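Local coordinates for fatty acid multifunctional protein (atmfp2) (Arabidopsis thaliana, PDB 2WTB), which carries out successive steps of peroxisomal fatty acid beta-oxidation, with enoyl-CoA hydratase activity on long chains and 3-hydroxyacyl-CoA dehydrogenase activity on chains of varied length, at residues A[162-167]-A[250-255]; A[421-426]-A[442-447]. One frame throughout, in Å; residues are numbered along the deposited sequence.

Contact 1 (A[162-167]-A[250-255]); sequences KALEMI and MCLDAI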
loop_
_atom_site.group_PDB
_atom_site.type_symbol
_atom_site.label_atom_id
_atom_site.label_comp_id
_atom_site.label_asym_id
_atom_site.label_seq_id
_atom_site.Cartn_x
_atom_site.Cartn_y
_atom_site.Cartn_z
ATOM N N LYS A 162 19.566 15.253 -1.841
ATOM C CA LYS A 162 18.154 15.258 -2.202
ATOM C C LYS A 162 17.816 14.079 -3.101
ATOM O O LYS A 162 16.793 13.419 -2.916
ATOM C CB LYS A 162 17.777 16.565 -2.898
ATOM C CG LYS A 162 16.286 16.726 -3.108
ATOM C CD LYS A 162 15.543 16.572 -1.793
ATOM C CE LYS A 162 14.059 16.860 -1.951
ATOM N NZ LYS A 162 13.329 16.692 -0.658
ATOM N N ALA A 163 18.679 13.821 -4.079
ATOM C CA ALA A 163 18.482 12.704 -4.992
ATOM C C ALA A 163 18.343 11.407 -4.206
ATOM O O ALA A 163 17.458 10.595 -4.479
ATOM C CB ALA A 163 19.640 12.609 -5.971
ATOM N N LEU A 164 19.223 11.227 -3.226
ATOM C CA LEU A 164 19.204 10.039 -2.386
ATOM C C LEU A 164 17.895 9.937 -1.621
ATOM O O LEU A 164 17.342 8.849 -1.471
ATOM C CB LEU A 164 20.386 10.037 -1.411
ATOM C CG LEU A 164 21.726 9.593 -1.996
ATOM C CD1 LEU A 164 22.764 9.445 -0.899
ATOM C CD2 LEU A 164 21.562 8.287 -2.751
ATOM N N GLU A 165 17.404 11.072 -1.135
ATOM C CA GLU A 165 16.143 11.088 -0.409
ATOM C C GLU A 165 15.007 10.667 -1.329
ATOM O O GLU A 165 14.246 9.757 -1.011
ATOM C CB GLU A 165 15.860 12.474 0.168
ATOM C CG GLU A 165 14.527 12.569 0.893
ATOM C CD GLU A 165 14.078 14.001 1.105
ATOM O OE1 GLU A 165 14.915 14.916 0.948
ATOM O OE2 GLU A 165 12.890 14.213 1.428
ATOM N N MET A 166 14.908 11.328 -2.479
ATOM C CA MET A 166 13.839 11.059 -3.435
ATOM C C MET A 166 13.835 9.607 -3.904
ATOM O O MET A 166 12.792 8.949 -3.898
ATOM C CB MET A 166 13.948 11.994 -4.640
ATOM C CG MET A 166 13.722 13.460 -4.318
ATOM S SD MET A 166 13.908 14.515 -5.768
ATOM C CE MET A 166 12.588 13.897 -6.809
ATOM N N ILE A 167 14.999 9.110 -4.308
ATOM C CA ILE A 167 15.098 7.755 -4.840
ATOM C C ILE A 167 14.845 6.690 -3.774
ATOM O O ILE A 167 14.181 5.688 -4.031
ATOM C CB ILE A 167 16.466 7.507 -5.492
ATOM C CG1 ILE A 167 16.645 8.420 -6.703
ATOM C CG2 ILE A 167 16.603 6.049 -5.903
ATOM C CD1 ILE A 167 17.866 8.089 -7.533
ATOM N N MET A 250 21.662 -2.036 -4.458
ATOM C CA MET A 250 22.031 -2.231 -5.853
ATOM C C MET A 250 21.865 -0.933 -6.632
ATOM O O MET A 250 22.578 -0.682 -7.603
ATOM C CB MET A 250 21.182 -3.332 -6.486
ATOM C CG MET A 250 21.351 -4.701 -5.846
ATOM S SD MET A 250 20.286 -5.952 -6.596
ATOM C CE MET A 250 20.811 -7.419 -5.710
ATOM N N CYS A 251 20.917 -0.109 -6.196
ATOM C CA CYS A 251 20.666 1.177 -6.834
ATOM C C CYS A 251 21.720 2.193 -6.415
ATOM O O CYS A 251 22.128 3.043 -7.208
ATOM C CB CYS A 251 19.269 1.692 -6.477
ATOM S SG CYS A 251 18.902 3.347 -7.109
ATOM N N LEU A 252 22.156 2.103 -5.162
ATOM C CA LEU A 252 23.192 2.991 -4.654
ATOM C C LEU A 252 24.515 2.722 -5.360
ATOM O O LEU A 252 25.318 3.632 -5.560
ATOM C CB LEU A 252 23.349 2.829 -3.143
ATOM C CG LEU A 252 22.183 3.350 -2.301
ATOM C CD1 LEU A 252 22.304 2.879 -0.860
ATOM C CD2 LEU A 252 22.105 4.868 -2.374
ATOM N N ASP A 253 24.732 1.466 -5.736
ATOM C CA ASP A 253 25.910 1.091 -6.506
ATOM C C ASP A 253 25.993 1.896 -7.798
ATOM O O ASP A 253 27.008 2.533 -8.078
ATOM C CB ASP A 253 25.888 -0.403 -6.833
ATOM C CG ASP A 253 26.213 -1.266 -5.634
ATOM O OD1 ASP A 253 26.766 -0.732 -4.651
ATOM O OD2 ASP A 253 25.918 -2.481 -5.679
ATOM N N ALA A 254 24.920 1.857 -8.581
ATOM C CA ALA A 254 24.875 2.569 -9.851
ATOM C C ALA A 254 25.156 4.053 -9.660
ATOM O O ALA A 254 25.753 4.698 -10.525
ATOM C CB ALA A 254 23.525 2.367 -10.526
ATOM N N ILE A 255 24.724 4.592 -8.525
ATOM C CA ILE A 255 24.909 6.010 -8.239
ATOM C C ILE A 255 26.380 6.323 -7.981
ATOM O O ILE A 255 26.925 7.283 -8.528
ATOM C CB ILE A 255 24.048 6.469 -7.038
ATOM C CG1 ILE A 255 22.562 6.235 -7.325
ATOM C CG2 ILE A 255 24.296 7.936 -6.729
ATOM C CD1 ILE A 255 21.632 6.775 -6.257
#
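Residues 162-167 and 250-255, each one length of a longer helix, run roughly antiparallel at 153°, with Leu-164 and Leu-252 nearest in register and the axes of the two segments no closer than 11.9 Å. At that spacing the backbones stay well apart and the two segments meet through the outer atoms of five buried apolar side chains; no hydrogen bond joins them. Leu-164 does most on its side, through a single methyl. Its CD2 lies 3.5 Å from CD2 of Leu-252, the two side chains crossing at about a right angle, and the same CD2 is 3.8 Å from CD1 of Ile-255. One turn on, Ile-167 uses two branches. With CG1 anti to the carbonyl carbon (chi1 -64°), its CD1 meets CD1 of Ile-255 tip to tip at a looser 4.2 Å, while CG2 rests 3.7 Å from the SG of Cys-251. CD1 of Ile-255 therefore touches both Leu-164 and Ile-167. The buried area is modest, 182 Å² over both sides, in keeping with the wide axis spacing of this pair. Ile-167 also has Leu-137 and Leu-140 against it, and its side chain is about 7 Å from that of Glu-139, the predicted proton acceptor, which places this packing near the probable hydratase active site. Helix 150-158 borders the contact with Leu-154 against Ile-167 and Thr-151 against Cys-251, while helix 224-241 packs Ile-230 and Ala-234 on Leu-164 and Leu-231 on Ile-255.

Contact 2 (A[421-426]-A[442-447]); sequences CILASN and QDRIVG
Arg-444 and Leu-423 meet through both backbone and side chain: Leu-423 N gives its hydrogen to Arg-444 O at 2.8 Å. Leu-423 O then takes Val-446 N at 3.2 Å, and Val-446 O takes Ser-425 N at 2.9 Å. Two of these carbonyls also receive CA-H...O contacts, Leu-423 O from Ile-445 CA and Val-446 O from Ala-424 CA. Donors and acceptors thus pass back and forth in parallel register, the strands inclined at 34°. They are neighbours in the mixed sheet of the Rossmann-type NAD-binding domain, joined as a beta-alpha-beta unit through helix 432-435. The other edge of 422-425 is bonded to strand 394-397, where the backbone of Ala-424 bonds to Val-395 and Glu-397. Ser-425 OG bonds to Glu-397 OE1 and Thr-427 N. Just before the paired strands begin, the side chain of Arg-444 adds a bond: its chain bends at chi3 (-76°), bringing NH1 to Cys-421 O at 3.2 Å, in the carbonyl plane on a lone pair, though the oxygen is somewhat tilted from the guanidinium plane. CD2 of Leu-423 lies over the centre of one guanidinium face, 4.2 Å above its plane, and NH2 has a weak bond to Ser-441 OG. Replacing Arg-444 by an alanine removes the guanidinium, and is likely to leave Cys-421 O without its side-chain donor and Leu-423 CD2 without the flat group it packs on. On the sheet face carrying Val-446, its CG1 touches Ile-422 CG2 and Ala-424 CB.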
loop_
_atom_site.group_PDB
_atom_site.type_symbol
_atom_site.label_atom_id
_atom_site.label_comp_id
_atom_site.label_asym_id
_atom_site.label_seq_id
_atom_site.Cartn_x
_atom_site.Cartn_y
_atom_site.Cartn_z
ATOM N N CYS A 421 -31.205 4.065 2.536
ATOM C CA CYS A 421 -30.050 4.218 3.417
ATOM C C CYS A 421 -29.347 2.895 3.703
ATOM O O CYS A 421 -29.993 1.890 4.006
ATOM C CB CYS A 421 -30.474 4.878 4.727
ATOM S SG CYS A 421 -29.113 5.246 5.833
ATOM N N ILE A 422 -28.021 2.902 3.608
ATOM C CA ILE A 422 -27.225 1.705 3.867
ATOM C C ILE A 422 -27.100 1.436 5.365
ATOM O O ILE A 422 -26.757 2.330 6.138
ATOM C CB ILE A 422 -25.823 1.813 3.239
ATOM C CG1 ILE A 422 -25.932 1.843 1.714
ATOM C CG2 ILE A 422 -24.947 0.657 3.689
ATOM C CD1 ILE A 422 -24.625 2.106 1.013
ATOM N N LEU A 423 -27.389 0.203 5.767
ATOM C CA LEU A 423 -27.343 -0.179 7.174
ATOM C C LEU A 423 -26.072 -0.964 7.490
ATOM O O LEU A 423 -26.104 -2.183 7.662
ATOM C CB LEU A 423 -28.587 -0.990 7.549
ATOM C CG LEU A 423 -29.856 -0.203 7.896
ATOM C CD1 LEU A 423 -29.946 1.104 7.119
ATOM C CD2 LEU A 423 -31.103 -1.052 7.675
ATOM N N ALA A 424 -24.955 -0.250 7.567
ATOM C CA ALA A 424 -23.655 -0.877 7.756
ATOM C C ALA A 424 -23.278 -0.986 9.230
ATOM O O ALA A 424 -23.669 -0.150 10.046
ATOM C CB ALA A 424 -22.587 -0.112 6.988
ATOM N N SER A 425 -22.515 -2.023 9.560
ATOM C CA SER A 425 -22.055 -2.234 10.927
ATOM C C SER A 425 -20.550 -2.466 10.994
ATOM O O SER A 425 -19.972 -3.130 10.135
ATOM C CB SER A 425 -22.782 -3.414 11.569
ATOM O OG SER A 425 -22.131 -3.815 12.760
ATOM N N ASN A 426 -19.931 -1.911 12.030
ATOM C CA ASN A 426 -18.503 -2.066 12.263
ATOM C C ASN A 426 -18.227 -3.253 13.189
ATOM O O ASN A 426 -17.123 -3.411 13.713
ATOM C CB ASN A 426 -17.934 -0.771 12.851
ATOM C CG ASN A 426 -16.478 -0.897 13.262
ATOM O OD1 ASN A 426 -15.615 -1.226 12.447
ATOM N ND2 ASN A 426 -16.198 -0.628 14.531
ATOM N N GLN A 442 -32.590 -6.876 5.064
ATOM C CA GLN A 442 -31.397 -7.708 4.927
ATOM C C GLN A 442 -30.557 -7.334 3.709
ATOM O O GLN A 442 -29.355 -7.585 3.675
ATOM C CB GLN A 442 -31.772 -9.192 4.872
ATOM C CG GLN A 442 -32.303 -9.751 6.183
ATOM C CD GLN A 442 -33.685 -9.233 6.530
ATOM O OE1 GLN A 442 -34.483 -8.911 5.648
ATOM N NE2 GLN A 442 -33.978 -9.157 7.822
ATOM N N ASP A 443 -31.190 -6.731 2.710
ATOM C CA ASP A 443 -30.478 -6.341 1.501
ATOM C C ASP A 443 -29.656 -5.074 1.723
ATOM O O ASP A 443 -28.732 -4.782 0.961
ATOM C CB ASP A 443 -31.457 -6.129 0.350
ATOM C CG ASP A 443 -32.374 -4.948 0.580
ATOM O OD1 ASP A 443 -32.981 -4.867 1.671
ATOM O OD2 ASP A 443 -32.486 -4.100 -0.331
ATOM N N ARG A 444 -29.996 -4.329 2.770
ATOM C CA ARG A 444 -29.340 -3.057 3.055
ATOM C C ARG A 444 -28.266 -3.186 4.130
ATOM O O ARG A 444 -27.507 -2.247 4.371
ATOM C CB ARG A 444 -30.369 -2.016 3.503
ATOM C CG ARG A 444 -31.210 -1.427 2.389
ATOM C CD ARG A 444 -31.953 -0.196 2.878
ATOM N NE ARG A 444 -33.098 -0.533 3.719
ATOM C CZ ARG A 444 -33.623 0.281 4.628
ATOM N NH1 ARG A 444 -33.094 1.480 4.831
ATOM N NH2 ARG A 444 -34.670 -0.105 5.343
ATOM N N ILE A 445 -28.214 -4.342 4.782
ATOM C CA ILE A 445 -27.277 -4.551 5.883
ATOM C C ILE A 445 -25.952 -5.133 5.400
ATOM O O ILE A 445 -25.914 -6.206 4.796
ATOM C CB ILE A 445 -27.882 -5.449 6.979
ATOM C CG1 ILE A 445 -28.980 -4.692 7.726
ATOM C CG2 ILE A 445 -26.805 -5.905 7.948
ATOM C CD1 ILE A 445 -29.825 -5.565 8.619
ATOM N N VAL A 446 -24.870 -4.409 5.670
ATOM C CA VAL A 446 -23.539 -4.804 5.226
ATOM C C VAL A 446 -22.513 -4.554 6.329
ATOM O O VAL A 446 -22.784 -3.826 7.284
ATOM C CB VAL A 446 -23.129 -4.039 3.948
ATOM C CG1 VAL A 446 -22.944 -2.561 4.250
ATOM C CG2 VAL A 446 -21.865 -4.635 3.338
ATOM N N GLY A 447 -21.339 -5.163 6.198
ATOM C CA GLY A 447 -20.287 -5.006 7.185
ATOM C C GLY A 447 -19.184 -4.066 6.740
ATOM O O GLY A 447 -18.474 -4.337 5.772
#

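How the contacts relate
From the N terminus, the chain first passes through the hydratase/isomerase region, where helix 160-169 supplies the first half of contact 1. After 82 intervening residues, about half of them helical, helix 247-260 returns to it and closes that long loop, packing helix 160-169 against helix 247-260. Further along, within the NAD-binding sheet, contact 2 opens at 421-426 and closes at 442-447 after a connection of just 15 residues. The loops follow in series, neither nested nor crossed. Their centres are 48 Å apart, on opposite sides of the chain's centre, and the nearest atoms remain about 34 Å apart: contact 1 joins helices, contact 2 neighbouring strands of one sheet.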